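Local atomic coordinates of putative TOXIN related protein (Parabacteroides distasonis ATCC 8503, PDB entry 3K0Y), a protein that is of unknown function, a putative toxin-related protein with a probable signal peptide and a NigD-like architecture of OB and beta-sandwich domains. Residues Y123-N137 / F152-A166. Residues are numbered along the deposited sequence; the frame is centred on the assembly and turned at random.
Sequences YFETLWGGKTAHFIN and FRHNAYDDPQYTIGA
The carboxylate of Asp-159 faces both the ring of His-134 and the backbone of the turn at Gly-129 to Thr-132. OD2 accepts the N-H of His-134 NE2 at 2.7 Å, nearly in the imidazole plane and on the anti side of the carboxylate, but tilted 32° from its plane. The N-H of Gly-129 reaches the same OD2 from the opposite face of the carboxylate plane. OD1 accepts from Lys-131 N on the syn side and from Thr-132 N, which comes from above the plane. Four bonds thus fix the carboxylate. CG of Asp-159 lies anti to the backbone N (chi1 -156°), which carries the group across to the facing segment.

At the other edge of His-134, ND1 is hydrogen-bonded to NE2 of His-154 at 2.8 Å, with the two rings rim to rim and their planes at 44°. Ala-156 CA sits over one face of His-134, 3.9 Å from the ring centroid, and Trp-128 CE3 covers the opposite face. His-154 ND1 is held by Asp-104 O. Trp-128 NE1 donates to Gly-165 O at 3.0 Å, in its own ring plane but from above the Gly-165 carbonyl plane. Deeper in, Phe-152 points its edge at the face of Phe-124.

Two antiparallel ladders flank this cluster, with a classic beta bulge where Tyr-162 and Thr-163 face Trp-128. An Asp-His-His chain thereby links the two loops that cross between the sheets of the NigD-like C-terminal beta sandwich to strand 149-155.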
# COMPACT_ATOMS: atom_id res chain seq x y z
N TYR A 123 7.03 -0.31 2.58
CA TYR A 123 8.28 0.39 2.34
C TYR A 123 9.33 -0.69 2.12
O TYR A 123 9.58 -1.50 3.01
CB TYR A 123 8.70 1.23 3.58
CG TYR A 123 10.00 2.00 3.43
CD1 TYR A 123 10.03 3.29 2.90
CD2 TYR A 123 11.22 1.42 3.81
CE1 TYR A 123 11.25 4.02 2.78
CE2 TYR A 123 12.44 2.12 3.70
CZ TYR A 123 12.44 3.41 3.17
OH TYR A 123 13.64 4.06 3.04
N PHE A 124 9.97 -0.68 0.95
CA PHE A 124 10.87 -1.76 0.54
C PHE A 124 12.11 -1.17 -0.09
O PHE A 124 12.12 0.01 -0.49
CB PHE A 124 10.19 -2.75 -0.43
CG PHE A 124 9.92 -2.16 -1.82
CD1 PHE A 124 8.79 -1.43 -2.07
CD2 PHE A 124 10.83 -2.34 -2.86
CE1 PHE A 124 8.55 -0.87 -3.33
CE2 PHE A 124 10.61 -1.76 -4.13
CZ PHE A 124 9.48 -1.05 -4.35
N GLU A 125 13.16 -1.96 -0.15
CA GLU A 125 14.37 -1.52 -0.82
C GLU A 125 14.78 -2.53 -1.84
O GLU A 125 14.47 -3.69 -1.74
CB GLU A 125 15.53 -1.36 0.17
CG GLU A 125 15.38 -0.25 1.19
CD GLU A 125 16.50 -0.28 2.23
OE1 GLU A 125 16.56 -1.23 3.09
OE2 GLU A 125 17.33 0.63 2.18
N THR A 126 15.52 -2.07 -2.83
CA THR A 126 16.01 -2.96 -3.86
C THR A 126 17.14 -2.23 -4.57
O THR A 126 17.55 -1.17 -4.11
CB THR A 126 14.85 -3.41 -4.79
OG1 THR A 126 15.27 -4.49 -5.63
CG2 THR A 126 14.29 -2.28 -5.61
N LEU A 127 17.63 -2.80 -5.67
CA LEU A 127 18.71 -2.20 -6.44
C LEU A 127 18.10 -1.60 -7.71
O LEU A 127 17.24 -2.23 -8.35
CB LEU A 127 19.76 -3.27 -6.79
CG LEU A 127 20.55 -3.86 -5.60
CD1 LEU A 127 21.20 -5.20 -5.93
CD2 LEU A 127 21.64 -2.85 -5.16
N TRP A 128 18.53 -0.37 -8.04
CA TRP A 128 18.04 0.42 -9.16
C TRP A 128 19.21 0.89 -10.03
O TRP A 128 20.36 1.03 -9.56
CB TRP A 128 17.31 1.68 -8.68
CG TRP A 128 16.34 1.45 -7.62
CD1 TRP A 128 16.62 1.28 -6.31
CD2 TRP A 128 14.91 1.34 -7.75
NE1 TRP A 128 15.45 1.08 -5.60
CE2 TRP A 128 14.39 1.12 -6.47
CE3 TRP A 128 14.02 1.44 -8.84
CZ2 TRP A 128 13.05 0.96 -6.22
CZ3 TRP A 128 12.67 1.30 -8.59
CH2 TRP A 128 12.20 1.04 -7.29
N GLY A 129 18.91 1.19 -11.28
CA GLY A 129 19.92 1.64 -12.24
C GLY A 129 19.54 2.87 -13.02
O GLY A 129 20.37 3.41 -13.70
N GLY A 130 18.28 3.31 -12.94
CA GLY A 130 17.84 4.55 -13.56
C GLY A 130 17.44 4.37 -15.00
O GLY A 130 17.13 5.34 -15.67
N LYS A 131 17.45 3.14 -15.50
CA LYS A 131 17.26 2.85 -16.92
C LYS A 131 15.85 2.37 -17.26
O LYS A 131 15.30 2.72 -18.30
CB LYS A 131 18.31 1.80 -17.35
CG LYS A 131 18.12 1.15 -18.72
CD LYS A 131 18.97 -0.15 -18.83
CE LYS A 131 19.26 -0.53 -20.28
NZ LYS A 131 18.06 -0.14 -21.10
N THR A 132 15.26 1.55 -16.40
CA THR A 132 13.94 0.96 -16.68
C THR A 132 13.11 0.93 -15.42
O THR A 132 13.58 0.52 -14.37
CB THR A 132 14.01 -0.50 -17.18
OG1 THR A 132 15.01 -0.62 -18.17
CG2 THR A 132 12.67 -0.95 -17.78
N ALA A 133 11.86 1.36 -15.59
CA ALA A 133 10.84 1.38 -14.59
C ALA A 133 10.57 -0.05 -14.05
O ALA A 133 10.48 -1.00 -14.81
CB ALA A 133 9.55 1.98 -15.24
N HIS A 134 10.47 -0.20 -12.73
CA HIS A 134 10.17 -1.48 -12.10
C HIS A 134 8.65 -1.64 -11.94
O HIS A 134 7.96 -0.68 -11.69
CB HIS A 134 10.84 -1.58 -10.74
CG HIS A 134 12.33 -1.50 -10.78
ND1 HIS A 134 13.12 -1.96 -9.74
CD2 HIS A 134 13.19 -0.99 -11.71
CE1 HIS A 134 14.40 -1.76 -10.05
NE2 HIS A 134 14.46 -1.18 -11.24
N PHE A 135 8.14 -2.87 -12.11
CA PHE A 135 6.72 -3.21 -12.01
C PHE A 135 6.49 -3.82 -10.64
O PHE A 135 7.12 -4.80 -10.32
CB PHE A 135 6.43 -4.25 -13.08
CG PHE A 135 4.97 -4.46 -13.42
CD1 PHE A 135 4.03 -3.44 -13.34
CD2 PHE A 135 4.60 -5.67 -13.99
CE1 PHE A 135 2.72 -3.63 -13.75
CE2 PHE A 135 3.28 -5.90 -14.41
CZ PHE A 135 2.33 -4.85 -14.30
N ILE A 136 5.55 -3.26 -9.88
CA ILE A 136 5.32 -3.55 -8.45
C ILE A 136 3.89 -4.04 -8.34
O ILE A 136 2.96 -3.34 -8.75
CB ILE A 136 5.44 -2.26 -7.57
CG1 ILE A 136 6.75 -1.51 -7.81
CG2 ILE A 136 5.39 -2.56 -6.11
CD1 ILE A 136 8.00 -2.39 -7.47
N ASN A 137 3.69 -5.24 -7.82
CA ASN A 137 2.34 -5.79 -7.71
C ASN A 137 2.09 -6.67 -6.48
O ASN A 137 3.01 -7.19 -5.87
CB ASN A 137 2.02 -6.64 -8.94
CG ASN A 137 1.80 -5.82 -10.17
OD1 ASN A 137 0.74 -5.22 -10.33
ND2 ASN A 137 2.80 -5.76 -11.03
N PHE A 152 3.86 -10.40 -2.90
CA PHE A 152 4.35 -9.13 -3.31
C PHE A 152 5.40 -9.41 -4.35
O PHE A 152 6.36 -10.09 -4.10
CB PHE A 152 4.95 -8.36 -2.13
CG PHE A 152 5.62 -7.08 -2.53
CD1 PHE A 152 4.88 -6.06 -3.10
CD2 PHE A 152 6.96 -6.90 -2.36
CE1 PHE A 152 5.49 -4.88 -3.48
CE2 PHE A 152 7.59 -5.72 -2.71
CZ PHE A 152 6.85 -4.69 -3.27
N ARG A 153 5.20 -8.85 -5.53
CA ARG A 153 6.02 -9.14 -6.68
C ARG A 153 6.73 -7.87 -7.19
O ARG A 153 6.17 -6.76 -7.15
CB ARG A 153 5.10 -9.71 -7.74
CG ARG A 153 4.49 -11.03 -7.34
CD ARG A 153 5.43 -12.05 -7.78
NE ARG A 153 4.91 -13.39 -7.75
CZ ARG A 153 5.50 -14.39 -8.38
NH1 ARG A 153 6.60 -14.18 -9.07
NH2 ARG A 153 5.01 -15.60 -8.28
N HIS A 154 7.98 -8.06 -7.64
CA HIS A 154 8.84 -7.00 -8.14
C HIS A 154 9.55 -7.49 -9.38
O HIS A 154 10.23 -8.55 -9.35
CB HIS A 154 9.81 -6.59 -7.04
CG HIS A 154 10.95 -5.71 -7.49
ND1 HIS A 154 12.26 -6.11 -7.38
CD2 HIS A 154 10.99 -4.43 -7.93
CE1 HIS A 154 13.06 -5.14 -7.80
NE2 HIS A 154 12.31 -4.11 -8.15
N ASN A 155 9.34 -6.75 -10.48
CA ASN A 155 10.10 -6.98 -11.72
C ASN A 155 10.96 -5.77 -12.04
O ASN A 155 10.43 -4.71 -12.32
CB ASN A 155 9.14 -7.19 -12.89
CG ASN A 155 9.74 -8.02 -14.00
OD1 ASN A 155 10.93 -8.00 -14.25
ND2 ASN A 155 8.90 -8.78 -14.67
N ALA A 156 12.27 -5.95 -12.01
CA ALA A 156 13.27 -4.93 -12.39
C ALA A 156 13.64 -4.94 -13.90
O ALA A 156 14.41 -4.07 -14.36
CB ALA A 156 14.56 -5.16 -11.57
N TYR A 157 13.15 -5.95 -14.62
CA TYR A 157 13.47 -6.16 -16.06
C TYR A 157 14.98 -6.11 -16.28
O TYR A 157 15.72 -6.84 -15.64
CB TYR A 157 12.69 -5.17 -16.97
CG TYR A 157 11.18 -5.24 -16.79
CD1 TYR A 157 10.43 -6.29 -17.34
CD2 TYR A 157 10.51 -4.28 -16.03
CE1 TYR A 157 9.04 -6.35 -17.16
CE2 TYR A 157 9.12 -4.34 -15.80
CZ TYR A 157 8.40 -5.37 -16.36
OH TYR A 157 7.07 -5.40 -16.13
N ASP A 158 15.45 -5.26 -17.17
CA ASP A 158 16.89 -5.16 -17.46
C ASP A 158 17.58 -3.98 -16.76
O ASP A 158 18.65 -3.60 -17.15
CB ASP A 158 17.13 -5.04 -18.99
CG ASP A 158 16.43 -3.84 -19.61
OD1 ASP A 158 15.60 -3.16 -18.96
OD2 ASP A 158 16.69 -3.57 -20.79
N ASP A 159 16.94 -3.40 -15.74
CA ASP A 159 17.53 -2.29 -15.01
C ASP A 159 18.86 -2.68 -14.36
O ASP A 159 18.91 -3.58 -13.55
CB ASP A 159 16.60 -1.78 -13.92
CG ASP A 159 16.88 -0.36 -13.53
OD1 ASP A 159 17.33 0.45 -14.41
OD2 ASP A 159 16.60 -0.02 -12.37
N PRO A 160 19.95 -1.97 -14.70
CA PRO A 160 21.16 -2.24 -13.95
C PRO A 160 20.95 -2.03 -12.45
O PRO A 160 20.06 -1.30 -12.03
CB PRO A 160 22.17 -1.23 -14.50
CG PRO A 160 21.59 -0.67 -15.73
CD PRO A 160 20.10 -0.86 -15.64
N GLN A 161 21.79 -2.68 -11.66
CA GLN A 161 21.79 -2.65 -10.21
C GLN A 161 22.94 -1.76 -9.72
O GLN A 161 23.93 -2.26 -9.26
CB GLN A 161 21.97 -4.06 -9.72
CG GLN A 161 21.10 -4.99 -10.48
CD GLN A 161 21.03 -6.36 -9.89
OE1 GLN A 161 22.00 -6.86 -9.33
NE2 GLN A 161 19.90 -7.00 -10.05
N TYR A 162 22.79 -0.44 -9.86
CA TYR A 162 23.85 0.52 -9.55
C TYR A 162 23.80 0.99 -8.08
O TYR A 162 24.85 1.13 -7.45
CB TYR A 162 23.73 1.76 -10.44
CG TYR A 162 23.96 1.57 -11.94
CD1 TYR A 162 24.76 0.53 -12.46
CD2 TYR A 162 23.42 2.50 -12.84
CE1 TYR A 162 24.98 0.41 -13.86
CE2 TYR A 162 23.62 2.37 -14.21
CZ TYR A 162 24.39 1.34 -14.72
OH TYR A 162 24.56 1.29 -16.09
N THR A 163 22.61 1.27 -7.55
CA THR A 163 22.48 1.64 -6.14
C THR A 163 21.28 1.05 -5.45
O THR A 163 20.34 0.59 -6.10
CB THR A 163 22.48 3.19 -5.91
OG1 THR A 163 21.62 3.84 -6.85
CG2 THR A 163 23.88 3.76 -6.02
N ILE A 164 21.34 1.05 -4.12
CA ILE A 164 20.22 0.74 -3.27
C ILE A 164 19.32 1.96 -3.25
O ILE A 164 19.81 3.09 -3.16
CB ILE A 164 20.68 0.38 -1.83
CG1 ILE A 164 21.83 -0.63 -1.87
CG2 ILE A 164 19.52 -0.18 -1.01
CD1 ILE A 164 22.02 -1.48 -0.59
N GLY A 165 18.00 1.73 -3.40
CA GLY A 165 16.98 2.78 -3.29
C GLY A 165 15.73 2.25 -2.60
O GLY A 165 15.45 1.05 -2.65
N ALA A 166 14.98 3.15 -1.97
CA ALA A 166 13.75 2.79 -1.31
C ALA A 166 12.53 3.15 -2.17
O ALA A 166 12.57 4.02 -3.04
CB ALA A 166 13.66 3.42 0.09